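Local coordinates for protein putative HTH-type transcriptional regulator ybaQ (PDB 2EBY) that probably binds DNA as a transcriptional regulator of the helix-turn-helix class, at residues G12-Y17 with D68-L73. Numbering follows the deposited sequence.
Sequences GDILLY and DFWLNL
Phe69 meets Ile14 with the far end of its ring, CZ lying 4.1 Å from the CG2 methyl of Ile14. The CG of Phe69 stands anti to the backbone N of the same residue (chi1 164°), which brings the end of the ring up to Ile14; the ring also touches Tyr19. CE2 of Phe69 rests over the centre of the Trp70 indole, 3.5 Å above its plane. Trp70 leads with the six-membered ring: CH2 reaches Leu15 CD1 at 4.2 Å, the two side chains crossing at about a right angle, while CZ3 stands 4.3 Å from Ile14 CG2. Leu59 and Phe63 of helix 53-63 also pack on this buried indole. One turn on from Phe69, Leu73 makes the tightest approach, its CD1 methyl 3.6 Å from Ile14 CG1. Shortened to alanine, Ile14 would keep CB near Leu73 CD1 but is likely to leave Phe69 CZ and Trp70 CZ3 without the CG2 methyl they share. The axes of segments 12-17 and 68-73 come within 10.8 Å at 126°, and the segments meet through apolar side chains alone, fastening the first helix to the start of long helix 67-83 in the all-helical fold of Cro/C1-type helix-turn-helix domains.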
loop_
_atom_site.group_PDB
_atom_site.type_symbol
_atom_site.label_atom_id
_atom_site.label_comp_id
_atom_site.label_asym_id
_atom_site.label_seq_id
_atom_site.Cartn_x
_atom_site.Cartn_y
_atom_site.Cartn_z
ATOM N N GLY A 12 9.161 -10.962 -3.709
ATOM C CA GLY A 12 9.393 -12.395 -3.673
ATOM C C GLY A 12 10.652 -12.783 -4.424
ATOM O O GLY A 12 11.426 -13.615 -3.954
ATOM N N ASP A 13 10.867 -12.183 -5.591
ATOM C CA ASP A 13 12.061 -12.486 -6.376
ATOM C C ASP A 13 13.316 -12.016 -5.650
ATOM O O ASP A 13 14.329 -12.715 -5.625
ATOM C CB ASP A 13 11.987 -11.829 -7.759
ATOM C CG ASP A 13 10.928 -12.458 -8.653
ATOM O OD1 ASP A 13 10.573 -13.638 -8.431
ATOM O OD2 ASP A 13 10.460 -11.774 -9.588
ATOM N N ILE A 14 13.249 -10.828 -5.058
ATOM C CA ILE A 14 14.391 -10.299 -4.328
ATOM C C ILE A 14 14.718 -11.247 -3.180
ATOM O O ILE A 14 15.882 -11.548 -2.918
ATOM C CB ILE A 14 14.094 -8.899 -3.747
ATOM C CG1 ILE A 14 13.851 -7.898 -4.882
ATOM C CG2 ILE A 14 15.246 -8.446 -2.871
ATOM C CD1 ILE A 14 15.040 -7.696 -5.810
ATOM N N LEU A 15 13.677 -11.716 -2.500
ATOM C CA LEU A 15 13.844 -12.619 -1.374
ATOM C C LEU A 15 14.473 -13.942 -1.812
ATOM O O LEU A 15 15.445 -14.408 -1.219
ATOM C CB LEU A 15 12.486 -12.873 -0.714
ATOM C CG LEU A 15 12.457 -13.854 0.457
ATOM C CD1 LEU A 15 13.343 -13.335 1.573
ATOM C CD2 LEU A 15 11.019 -14.038 0.945
ATOM N N LEU A 16 13.921 -14.534 -2.865
ATOM C CA LEU A 16 14.412 -15.807 -3.379
ATOM C C LEU A 16 15.784 -15.735 -4.055
ATOM O O LEU A 16 16.710 -16.443 -3.663
ATOM C CB LEU A 16 13.399 -16.397 -4.363
ATOM C CG LEU A 16 13.684 -17.800 -4.919
ATOM C CD1 LEU A 16 13.728 -18.810 -3.774
ATOM C CD2 LEU A 16 12.609 -18.192 -5.928
ATOM N N TYR A 17 15.917 -14.876 -5.061
ATOM C CA TYR A 17 17.173 -14.767 -5.798
ATOM C C TYR A 17 18.300 -13.958 -5.164
ATOM O O TYR A 17 19.451 -14.104 -5.562
ATOM C CB TYR A 17 16.902 -14.248 -7.216
ATOM C CG TYR A 17 15.966 -15.135 -8.011
ATOM C CD1 TYR A 17 16.184 -16.511 -8.090
ATOM C CD2 TYR A 17 14.849 -14.609 -8.658
ATOM C CE1 TYR A 17 15.316 -17.342 -8.797
ATOM C CE2 TYR A 17 13.973 -15.433 -9.374
ATOM C CZ TYR A 17 14.211 -16.799 -9.430
ATOM O OH TYR A 17 13.345 -17.624 -10.116
ATOM N N ASP A 68 10.956 -0.098 4.734
ATOM C CA ASP A 68 10.688 0.441 3.410
ATOM C C ASP A 68 11.455 -0.231 2.292
ATOM O O ASP A 68 11.010 -0.213 1.154
ATOM C CB ASP A 68 10.906 1.960 3.387
ATOM C CG ASP A 68 9.735 2.716 4.003
ATOM O OD1 ASP A 68 8.740 2.053 4.363
ATOM O OD2 ASP A 68 9.793 3.959 4.122
ATOM N N PHE A 69 12.604 -0.822 2.604
ATOM C CA PHE A 69 13.353 -1.527 1.578
ATOM C C PHE A 69 12.376 -2.536 0.954
ATOM O O PHE A 69 12.286 -2.666 -0.265
ATOM C CB PHE A 69 14.534 -2.267 2.203
ATOM C CG PHE A 69 15.129 -3.324 1.313
ATOM C CD1 PHE A 69 16.032 -2.982 0.309
ATOM C CD2 PHE A 69 14.766 -4.660 1.463
ATOM C CE1 PHE A 69 16.568 -3.959 -0.536
ATOM C CE2 PHE A 69 15.295 -5.645 0.623
ATOM C CZ PHE A 69 16.197 -5.292 -0.377
ATOM N N TRP A 70 11.635 -3.244 1.804
ATOM C CA TRP A 70 10.677 -4.220 1.309
ATOM C C TRP A 70 9.403 -3.581 0.767
ATOM O O TRP A 70 8.933 -3.952 -0.305
ATOM C CB TRP A 70 10.321 -5.238 2.401
ATOM C CG TRP A 70 11.508 -6.046 2.846
ATOM C CD1 TRP A 70 12.263 -5.844 3.962
ATOM C CD2 TRP A 70 12.124 -7.122 2.128
ATOM N NE1 TRP A 70 13.320 -6.718 3.982
ATOM C CE2 TRP A 70 13.266 -7.516 2.866
ATOM C CE3 TRP A 70 11.840 -7.795 0.926
ATOM C CZ2 TRP A 70 14.111 -8.550 2.454
ATOM C CZ3 TRP A 70 12.682 -8.826 0.512
ATOM C CH2 TRP A 70 13.808 -9.190 1.275
ATOM N N LEU A 71 8.849 -2.612 1.487
ATOM C CA LEU A 71 7.612 -1.982 1.034
ATOM C C LEU A 71 7.756 -1.268 -0.303
ATOM O O LEU A 71 6.801 -1.217 -1.075
ATOM C CB LEU A 71 7.062 -1.014 2.099
ATOM C CG LEU A 71 6.515 -1.667 3.382
ATOM C CD1 LEU A 71 6.004 -0.575 4.336
ATOM C CD2 LEU A 71 5.398 -2.658 3.037
ATOM N N ASN A 72 8.942 -0.726 -0.589
ATOM C CA ASN A 72 9.149 -0.028 -1.855
ATOM C C ASN A 72 9.046 -0.988 -3.035
ATOM O O ASN A 72 8.536 -0.623 -4.096
ATOM C CB ASN A 72 10.504 0.704 -1.880
ATOM C CG ASN A 72 10.565 1.855 -0.882
ATOM O OD1 ASN A 72 9.536 2.458 -0.551
ATOM N ND2 ASN A 72 11.768 2.170 -0.404
ATOM N N LEU A 73 9.512 -2.219 -2.841
ATOM C CA LEU A 73 9.452 -3.241 -3.882
ATOM C C LEU A 73 7.996 -3.586 -4.192
ATOM O O LEU A 73 7.612 -3.706 -5.357
ATOM C CB LEU A 73 10.199 -4.503 -3.438
ATOM C CG LEU A 73 11.719 -4.356 -3.262
ATOM C CD1 LEU A 73 12.268 -5.611 -2.613
ATOM C CD2 LEU A 73 12.400 -4.106 -4.603
#